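Local atomic coordinates of 3,4-dihydroxybenzoate decarboxylase (Enterobacter cloacae, PDB entry 5NY5), a protein that decarboxylates 3,4-dihydroxybenzoate, probably to catechol, using a prenylated flavin cofactor, and can work in reverse to carboxylate catechols at the para position. Residues S10-L15 / V73-S78; A83-C88 / L212-Y217; I387-Y392 / K458-C463; E394-I399 / P440-D445. All coordinates share one frame; numbering follows the deposited sequence.

Contact 1: S10-L15 / V73-S78; sequences SAIALL and VGMHAS
Ile12 and Leu15, one helical turn apart, both reach from helix 8-16 to the side chain of Met75, which lies in the loop joining strand 70-73 to helix 79-84. The contact is an apolar helix-on-loop packing within the N-terminal part of this UbiD-family fold, and no hydrogen bond crosses it. Ile12 makes the looser touch: its CG1 is 4.4 Å from Met75 CE, and the same side chain also rests on Met59 of strand 57-60. Leu15 comes next, on a helix turn closed by the 3.1 Å bond from Leu15 N to Ala11 O. Its CG is anti to the carbonyl carbon (chi1 -61°), which carries CD1 across to the selenium. The residue is modelled as selenomethionine, so the heavy atom is SE.

On the loop side, Gly74 to Ala77 form a type I beta turn, with Ala77 N bonded to Gly74 O at 3.1 Å. Met75 takes the first of its two central positions. Its chain leaves with CG anti to the backbone N (chi1 -163°) and then bends at both following torsions, curling SE and CE toward the helix. Arg81 ties the turn down, bonding to Gly74 O and Met75 O, while Ala57, Gln318 and Pro214 pack round the Met75 side chain. The side chain of Met75 is about 11 Å from that of Ile169, a residue that binds prenylated FMN. The Leu15 and Met75 chains lie slantwise to each other, with Leu15 CD1 3.6 Å from Met75 SE.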
# COMPACT_ATOMS: atom_id res chain seq x y z
N SER A 10 -45.41 10.76 34.46
CA SER A 10 -46.35 10.39 33.41
C SER A 10 -45.70 9.51 32.36
O SER A 10 -46.38 8.72 31.69
CB SER A 10 -46.96 11.64 32.77
OG SER A 10 -46.03 12.70 32.71
N ALA A 11 -44.38 9.61 32.20
CA ALA A 11 -43.68 8.72 31.27
C ALA A 11 -43.57 7.31 31.85
O ALA A 11 -43.76 6.33 31.12
CB ALA A 11 -42.30 9.28 30.95
N ILE A 12 -43.26 7.20 33.14
CA ILE A 12 -43.22 5.89 33.79
C ILE A 12 -44.58 5.21 33.69
O ILE A 12 -44.67 3.99 33.51
CB ILE A 12 -42.77 6.04 35.25
CG1 ILE A 12 -41.33 6.57 35.31
CG2 ILE A 12 -42.89 4.73 36.00
CD1 ILE A 12 -40.82 6.80 36.71
N ALA A 13 -45.66 5.99 33.78
CA ALA A 13 -47.00 5.42 33.68
C ALA A 13 -47.23 4.80 32.31
O ALA A 13 -47.90 3.76 32.20
CB ALA A 13 -48.04 6.50 33.97
N LEU A 14 -46.69 5.42 31.26
CA LEU A 14 -46.82 4.84 29.93
C LEU A 14 -46.03 3.54 29.81
O LEU A 14 -46.50 2.58 29.18
CB LEU A 14 -46.36 5.84 28.87
CG LEU A 14 -46.33 5.31 27.43
CD1 LEU A 14 -47.70 4.80 27.01
CD2 LEU A 14 -45.85 6.39 26.47
N LEU A 15 -44.85 3.48 30.42
CA LEU A 15 -44.06 2.26 30.37
C LEU A 15 -44.75 1.11 31.09
O LEU A 15 -44.64 -0.04 30.66
CB LEU A 15 -42.67 2.50 30.97
CG LEU A 15 -41.80 3.54 30.28
CD1 LEU A 15 -40.40 3.53 30.88
CD2 LEU A 15 -41.74 3.31 28.79
N VAL A 73 -32.80 4.58 36.98
CA VAL A 73 -31.77 4.41 35.97
C VAL A 73 -32.36 3.67 34.77
O VAL A 73 -33.30 2.89 34.90
CB VAL A 73 -30.54 3.63 36.50
CG1 VAL A 73 -29.83 4.41 37.59
CG2 VAL A 73 -30.95 2.26 37.00
N GLY A 74 -31.78 3.93 33.60
CA GLY A 74 -32.09 3.18 32.40
C GLY A 74 -33.25 3.69 31.59
O GLY A 74 -33.72 2.97 30.70
N MSE A 75 -33.72 4.91 31.84
CA MSE A 75 -34.92 5.40 31.18
C MSE A 75 -34.75 5.48 29.67
O MSE A 75 -35.65 5.12 28.92
CB MSE A 75 -35.30 6.78 31.75
CG MSE A 75 -36.73 7.23 31.45
SE MSE A 75 -38.15 6.05 32.12
CE MSE A 75 -37.36 5.50 33.77
N HIS A 76 -33.58 5.93 29.22
CA HIS A 76 -33.28 6.02 27.79
C HIS A 76 -32.40 4.88 27.31
O HIS A 76 -31.87 4.95 26.19
CB HIS A 76 -32.62 7.36 27.47
CG HIS A 76 -33.18 8.52 28.22
ND1 HIS A 76 -32.61 9.00 29.38
CD2 HIS A 76 -34.26 9.30 27.98
CE1 HIS A 76 -33.31 10.03 29.82
NE2 HIS A 76 -34.32 10.23 28.99
N ALA A 77 -32.23 3.83 28.11
CA ALA A 77 -31.31 2.74 27.77
C ALA A 77 -31.92 1.72 26.82
O ALA A 77 -31.70 0.51 26.98
CB ALA A 77 -30.84 2.06 29.06
N SER A 78 -32.67 2.17 25.82
CA SER A 78 -33.27 1.29 24.82
C SER A 78 -33.85 2.12 23.68
O SER A 78 -34.55 3.11 23.91
CB SER A 78 -34.37 0.43 25.45
OG SER A 78 -35.23 -0.11 24.47

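Contact 2: A83-C88 / L212-Y217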
# COMPACT_ATOMS: atom_id res chain seq x y z
N ALA A 83 -38.50 5.06 21.51
CA ALA A 83 -39.50 5.22 20.46
C ALA A 83 -40.91 5.12 21.02
O ALA A 83 -41.81 5.85 20.60
CB ALA A 83 -39.28 4.17 19.37
N LEU A 84 -41.13 4.21 21.97
CA LEU A 84 -42.43 4.10 22.62
C LEU A 84 -42.73 5.35 23.43
O LEU A 84 -43.88 5.82 23.46
CB LEU A 84 -42.46 2.85 23.49
CG LEU A 84 -43.65 2.67 24.44
CD1 LEU A 84 -44.95 2.57 23.66
CD2 LEU A 84 -43.43 1.43 25.29
N LEU A 85 -41.72 5.91 24.10
CA LEU A 85 -41.91 7.13 24.87
C LEU A 85 -42.20 8.34 24.01
O LEU A 85 -42.55 9.39 24.55
CB LEU A 85 -40.67 7.40 25.73
CG LEU A 85 -40.50 6.53 26.97
CD1 LEU A 85 -39.10 6.69 27.54
CD2 LEU A 85 -41.55 6.89 28.01
N LEU A 86 -42.06 8.23 22.69
CA LEU A 86 -42.32 9.34 21.79
C LEU A 86 -43.35 9.02 20.72
O LEU A 86 -43.68 9.91 19.92
CB LEU A 86 -41.01 9.80 21.12
CG LEU A 86 -39.87 10.15 22.08
CD1 LEU A 86 -38.62 10.52 21.31
CD2 LEU A 86 -40.28 11.27 23.02
N GLY A 87 -43.86 7.80 20.67
CA GLY A 87 -44.92 7.46 19.74
C GLY A 87 -44.47 7.31 18.30
O GLY A 87 -45.02 7.96 17.41
N CYS A 88 -43.49 6.45 18.06
CA CYS A 88 -43.05 6.14 16.70
C CYS A 88 -42.30 4.81 16.74
O CYS A 88 -42.04 4.25 17.80
CB CYS A 88 -42.17 7.25 16.13
SG CYS A 88 -40.61 7.50 17.00
N LEU A 212 -36.82 14.30 34.30
CA LEU A 212 -37.56 15.06 33.31
C LEU A 212 -38.33 14.13 32.39
O LEU A 212 -38.12 12.92 32.37
CB LEU A 212 -36.62 15.94 32.47
CG LEU A 212 -35.51 16.65 33.24
CD1 LEU A 212 -34.50 17.25 32.27
CD2 LEU A 212 -36.09 17.72 34.14
N ASP A 213 -39.23 14.74 31.63
CA ASP A 213 -39.80 14.08 30.46
C ASP A 213 -38.67 13.62 29.55
O ASP A 213 -37.78 14.41 29.22
CB ASP A 213 -40.71 15.07 29.72
CG ASP A 213 -41.54 14.41 28.62
OD1 ASP A 213 -41.26 13.26 28.24
OD2 ASP A 213 -42.47 15.07 28.12
N PRO A 214 -38.64 12.34 29.16
CA PRO A 214 -37.62 11.90 28.20
C PRO A 214 -37.56 12.74 26.94
O PRO A 214 -36.49 12.87 26.34
CB PRO A 214 -38.04 10.46 27.89
CG PRO A 214 -38.71 10.01 29.14
CD PRO A 214 -39.43 11.21 29.69
N ALA A 215 -38.68 13.34 26.54
CA ALA A 215 -38.67 14.24 25.39
C ALA A 215 -37.72 15.41 25.62
O ALA A 215 -37.07 15.88 24.68
CB ALA A 215 -40.08 14.74 25.10
N ILE A 216 -37.62 15.89 26.86
CA ILE A 216 -36.72 16.99 27.15
C ILE A 216 -35.27 16.53 27.05
O ILE A 216 -34.44 17.16 26.38
CB ILE A 216 -37.03 17.60 28.53
CG1 ILE A 216 -38.44 18.18 28.55
CG2 ILE A 216 -36.00 18.65 28.88
CD1 ILE A 216 -38.80 18.89 29.84
N TYR A 217 -34.94 15.43 27.73
CA TYR A 217 -33.57 14.92 27.69
C TYR A 217 -33.13 14.62 26.26
O TYR A 217 -31.99 14.92 25.89
CB TYR A 217 -33.47 13.66 28.55
CG TYR A 217 -33.16 13.90 30.01
CD1 TYR A 217 -32.10 14.71 30.38
CD2 TYR A 217 -33.92 13.31 31.01
CE1 TYR A 217 -31.80 14.93 31.72
CE2 TYR A 217 -33.63 13.52 32.34
CZ TYR A 217 -32.58 14.33 32.69
OH TYR A 217 -32.30 14.55 34.02
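Leu85 and Leu86 pack onto Pro214 and Ala215 in a buried, purely apolar contact. It brings the N-terminal part of the chain, around the end of helix 79-84, against the first turn of helix 214-219 in the flavin-binding part. Leu85 points toward the proline: its CD1 lies 3.7 Å from Pro214 CG and 3.9 Å from Pro214 CB, and the leucine chain meets the ring at about a right angle. Leu86 leaves its backbone at a slant, but CG sits anti to the carbonyl carbon (chi1 -54°), so that CD2 is carried to within 4.1 Å of Ala215 CB. The two leucines therefore meet successive residues of the helix start, each through one methyl.

The backbone around Leu85 is tied back on itself. Ala83 O accepts from Leu86 N and Cys88 N, which approach from opposite faces of the carbonyl plane. Arg241 of helix 234-241 spans both sides, making a salt bridge to Asp213 OD1 and a hydrogen bond to Leu85 O; Leu86 and Ala215 also touch its side chain. Arg241 thus bridges the two segments through polar bonds where their own side chains meet only through carbon.

The side chain of Leu86 is about 8 Å from that of Phe222, which binds prenylated FMN, so the packing lies near the cofactor site. Asp213 supplies the helix N-cap: Ala215 N donates to Asp213 OD1 at 3.1 Å, an almost straight bond (167°) arriving from above the carboxylate plane, with Pro214 as the first helical residue after the cap.

Contact 3: I387-Y392 / K458-C463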
# COMPACT_ATOMS: atom_id res chain seq x y z
N ILE A 387 -19.63 12.36 3.41
CA ILE A 387 -20.52 13.37 3.96
C ILE A 387 -20.71 13.15 5.46
O ILE A 387 -20.65 14.09 6.25
CB ILE A 387 -21.87 13.37 3.22
CG1 ILE A 387 -21.67 13.77 1.76
CG2 ILE A 387 -22.84 14.31 3.88
CD1 ILE A 387 -22.91 13.60 0.91
N ALA A 388 -20.92 11.90 5.87
CA ALA A 388 -21.10 11.59 7.28
C ALA A 388 -19.84 11.93 8.08
O ALA A 388 -19.92 12.53 9.16
CB ALA A 388 -21.47 10.12 7.46
N LEU A 389 -18.67 11.54 7.57
CA LEU A 389 -17.42 11.89 8.22
C LEU A 389 -17.25 13.39 8.35
O LEU A 389 -16.78 13.89 9.38
CB LEU A 389 -16.24 11.29 7.45
CG LEU A 389 -16.05 9.78 7.54
CD1 LEU A 389 -15.05 9.31 6.49
CD2 LEU A 389 -15.58 9.39 8.93
N ALA A 390 -17.63 14.14 7.31
CA ALA A 390 -17.54 15.59 7.37
C ALA A 390 -18.56 16.18 8.33
O ALA A 390 -18.29 17.19 8.98
CB ALA A 390 -17.73 16.17 5.97
N THR A 391 -19.74 15.55 8.44
CA THR A 391 -20.80 16.06 9.29
C THR A 391 -20.51 15.82 10.77
O THR A 391 -20.72 16.72 11.59
CB THR A 391 -22.13 15.41 8.91
OG1 THR A 391 -22.37 15.60 7.51
CG2 THR A 391 -23.27 16.03 9.68
N TYR A 392 -20.05 14.63 11.12
CA TYR A 392 -19.79 14.27 12.51
C TYR A 392 -18.32 13.88 12.63
O TYR A 392 -17.95 12.73 12.42
CB TYR A 392 -20.71 13.13 12.96
CG TYR A 392 -20.92 13.06 14.45
CD1 TYR A 392 -21.86 13.87 15.08
CD2 TYR A 392 -20.17 12.19 15.23
CE1 TYR A 392 -22.05 13.81 16.45
CE2 TYR A 392 -20.35 12.12 16.60
CZ TYR A 392 -21.29 12.93 17.20
OH TYR A 392 -21.47 12.87 18.56
N LYS A 458 -9.18 6.82 10.01
CA LYS A 458 -10.60 6.58 9.83
C LYS A 458 -10.80 5.69 8.61
O LYS A 458 -10.16 5.89 7.58
CB LYS A 458 -11.35 7.90 9.68
CG LYS A 458 -11.07 8.86 10.82
CD LYS A 458 -12.09 9.98 10.90
CE LYS A 458 -11.86 10.83 12.14
NZ LYS A 458 -12.96 11.81 12.35
N THR A 459 -11.67 4.69 8.75
CA THR A 459 -11.78 3.62 7.76
C THR A 459 -13.20 3.54 7.24
O THR A 459 -14.16 3.58 8.01
CB THR A 459 -11.36 2.28 8.37
OG1 THR A 459 -10.07 2.41 8.98
CG2 THR A 459 -11.29 1.21 7.30
N ILE A 460 -13.32 3.43 5.92
CA ILE A 460 -14.60 3.25 5.25
C ILE A 460 -14.65 1.81 4.75
O ILE A 460 -13.89 1.43 3.86
CB ILE A 460 -14.79 4.25 4.11
CG1 ILE A 460 -14.69 5.68 4.63
CG2 ILE A 460 -16.12 4.02 3.42
CD1 ILE A 460 -14.75 6.75 3.55
N PHE A 461 -15.55 1.01 5.32
CA PHE A 461 -15.80 -0.35 4.85
C PHE A 461 -16.98 -0.30 3.89
O PHE A 461 -18.12 -0.07 4.30
CB PHE A 461 -16.10 -1.29 6.02
CG PHE A 461 -14.96 -1.44 6.99
CD1 PHE A 461 -14.06 -2.48 6.87
CD2 PHE A 461 -14.81 -0.55 8.04
CE1 PHE A 461 -13.02 -2.63 7.77
CE2 PHE A 461 -13.77 -0.69 8.94
CZ PHE A 461 -12.88 -1.73 8.80
N ASP A 462 -16.70 -0.52 2.60
CA ASP A 462 -17.75 -0.52 1.59
C ASP A 462 -18.24 -1.95 1.40
O ASP A 462 -17.63 -2.74 0.69
CB ASP A 462 -17.24 0.08 0.28
CG ASP A 462 -18.29 0.05 -0.82
OD1 ASP A 462 -17.91 0.12 -2.00
OD2 ASP A 462 -19.50 -0.05 -0.51
N CYS A 463 -19.36 -2.27 2.04
CA CYS A 463 -19.96 -3.59 1.94
C CYS A 463 -21.20 -3.59 1.05
O CYS A 463 -22.05 -4.47 1.19
CB CYS A 463 -20.32 -4.13 3.32
SG CYS A 463 -18.93 -4.14 4.44
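Lys458 NZ is gripped by two backbone carbonyls, Leu395 O and Arg434 O, while the carbon chain behind it lies against Leu389. That chain is extended beyond CG and runs the opposite way to the leucine chain beside it, with Lys458 CD 4.1 Å from Leu389 CD2. The lysine thus offers hydrocarbon to the helix and keeps its ammonium for the two carbonyls. The other methyl of Leu389 serves Ile460, two residues along on the same face of the strand: Leu389 CD1 is 3.9 Å from Ile460 CD1. With CG anti to the carbonyl carbon (chi1 -72°), Leu389 spreads its fork over both strand residues. Farther round the helix, Thr391 OG1 folds back to donate to Ile387 O at 2.6 Å, from above the carbonyl plane, beside the routine bond from Thr391 N.

Helix 380-391 is the connecting helix of a beta-alpha-beta crossover from strand 365-370 to its parallel neighbour 397-401, and Leu389 also touches Ile398 there. Strand 455-462 lies next to 397-401 and parallel to it, with antiparallel 427-434 on its other side; the helix packs against Ala390 of a second subunit.

Contact 4: E394-I399 / P440-D445; sequences ELKNII and PSQSPD
Ser441 OG takes a 2.8 Å hydrogen bond from Lys396 NZ, the polar link between the loop 440-445 and the residues leading into strand 397-401. The serine hydroxyl stands between its own backbone N and carbonyl carbon (chi1 71°), facing the lysine. Lys396 reaches it fully stretched, every torsion from chi1 (-174°) onward close to anti. Asp439 binds both partners, OD1 bonding to the serine hydroxyl and OD2 making a salt bridge to the lysine, and its carboxylate would probably favour a charged lysine. The buried NZ is also bonded to Thr418 O and Met421 O of the third subunit.

Gln442, the centre of an inverse gamma turn, comes alongside the lysine. The two stretched chains lie side by side, pointing opposite ways, and this places Gln442 NE2 4.0 Å from Lys396 CD, a packing touch only. The far end of the glutamine is held elsewhere, its OE1 accepting from His436 N. At Ser443 the loop makes an ST turn, with Asp445 N donating to Ser443 OG at 3.0 Å, a moderately bent bond (149°) that folds the end of the segment back on itself.

The loop belongs to the connection between strands 427-434 and 455-462, and both Lys396 and Gln442 rest on Ser456 of the latter. Lys396 itself immediately precedes strand 397-401, which runs between strands 365-370 and 455-462, parallel to both.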
# COMPACT_ATOMS: atom_id res chain seq x y z
N GLU A 394 -16.37 13.38 15.01
CA GLU A 394 -15.98 12.41 16.02
C GLU A 394 -16.24 10.97 15.60
O GLU A 394 -15.93 10.05 16.35
CB GLU A 394 -16.69 12.71 17.34
CG GLU A 394 -16.12 13.94 18.04
CD GLU A 394 -17.04 14.48 19.12
OE1 GLU A 394 -18.22 14.09 19.15
OE2 GLU A 394 -16.57 15.31 19.93
N LEU A 395 -16.80 10.76 14.41
CA LEU A 395 -16.89 9.43 13.85
C LEU A 395 -15.51 8.89 13.53
O LEU A 395 -14.59 9.64 13.17
CB LEU A 395 -17.75 9.43 12.58
CG LEU A 395 -19.26 9.34 12.76
CD1 LEU A 395 -19.95 9.78 11.49
CD2 LEU A 395 -19.63 7.91 13.10
N LYS A 396 -15.35 7.58 13.65
CA LYS A 396 -14.10 6.91 13.33
C LYS A 396 -14.23 5.98 12.13
O LYS A 396 -13.41 6.05 11.21
CB LYS A 396 -13.59 6.12 14.54
CG LYS A 396 -12.22 5.49 14.35
CD LYS A 396 -11.73 4.87 15.62
CE LYS A 396 -10.39 4.19 15.44
NZ LYS A 396 -9.98 3.47 16.67
N ASN A 397 -15.23 5.11 12.11
CA ASN A 397 -15.39 4.15 11.03
C ASN A 397 -16.80 4.25 10.45
O ASN A 397 -17.75 4.60 11.15
CB ASN A 397 -15.12 2.73 11.50
CG ASN A 397 -13.68 2.53 11.92
OD1 ASN A 397 -12.76 3.06 11.31
ND2 ASN A 397 -13.48 1.76 12.99
N ILE A 398 -16.91 3.94 9.17
CA ILE A 398 -18.18 3.89 8.45
C ILE A 398 -18.30 2.52 7.80
O ILE A 398 -17.33 2.00 7.24
CB ILE A 398 -18.28 5.00 7.39
CG1 ILE A 398 -18.16 6.38 8.04
CG2 ILE A 398 -19.58 4.88 6.61
CD1 ILE A 398 -19.26 6.69 9.02
N ILE A 399 -19.49 1.94 7.87
CA ILE A 399 -19.81 0.73 7.13
C ILE A 399 -20.99 1.03 6.23
O ILE A 399 -22.02 1.54 6.69
CB ILE A 399 -20.12 -0.45 8.08
CG1 ILE A 399 -18.88 -0.80 8.90
CG2 ILE A 399 -20.57 -1.66 7.28
CD1 ILE A 399 -19.09 -1.88 9.92
N PRO A 440 -8.90 5.22 23.16
CA PRO A 440 -7.52 5.00 23.62
C PRO A 440 -6.57 4.62 22.50
O PRO A 440 -5.36 4.81 22.66
CB PRO A 440 -7.66 3.86 24.64
CG PRO A 440 -9.13 3.76 24.93
CD PRO A 440 -9.82 4.20 23.68
N SER A 441 -7.07 4.10 21.38
CA SER A 441 -6.21 3.77 20.25
C SER A 441 -5.82 4.99 19.43
O SER A 441 -4.97 4.87 18.54
CB SER A 441 -6.89 2.74 19.35
OG SER A 441 -7.99 3.30 18.66
N GLN A 442 -6.42 6.15 19.69
CA GLN A 442 -6.06 7.38 19.00
C GLN A 442 -4.85 8.03 19.68
O GLN A 442 -4.90 9.13 20.22
CB GLN A 442 -7.25 8.33 18.94
CG GLN A 442 -8.42 7.73 18.19
CD GLN A 442 -9.47 8.75 17.82
OE1 GLN A 442 -9.24 9.96 17.88
NE2 GLN A 442 -10.64 8.27 17.41
N SER A 443 -3.74 7.30 19.63
CA SER A 443 -2.51 7.62 20.33
C SER A 443 -1.32 7.41 19.41
O SER A 443 -1.34 6.50 18.57
CB SER A 443 -2.35 6.75 21.58
OG SER A 443 -1.05 6.87 22.14
N PRO A 444 -0.28 8.24 19.53
CA PRO A 444 0.96 7.96 18.79
C PRO A 444 1.58 6.63 19.16
O PRO A 444 2.29 6.04 18.34
CB PRO A 444 1.87 9.14 19.18
CG PRO A 444 0.93 10.22 19.61
CD PRO A 444 -0.22 9.52 20.26
N ASP A 445 1.31 6.13 20.37
CA ASP A 445 1.82 4.83 20.80
C ASP A 445 1.14 3.67 20.09
O ASP A 445 1.63 2.54 20.17
CB ASP A 445 1.65 4.68 22.31
CG ASP A 445 2.26 5.82 23.08
OD1 ASP A 445 3.31 6.34 22.66
OD2 ASP A 445 1.69 6.20 24.13

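How the contacts relate
All four contacts are buried, but they fall into two pairs. Contacts 1 and 2 have centres 8 Å apart and touch through His76 and Tyr217 and through Leu15 and Leu85; both are apolar packings with no hydrogen bond across them, joining N-terminal elements to each other and to the flavin-binding part. Contacts 3 and 4, in the C-terminal part, have centres 29 to 33 Å from those of contacts 1 and 2. They share one sheet, since strands 397-401 and 455-462 are neighbours bonded through Ile398. There the chemistry divides: contact 3 is largely a helix-on-sheet apolar packing, whereas contact 4, beside the third subunit, relies on a lysine whose polar partners come from two chains.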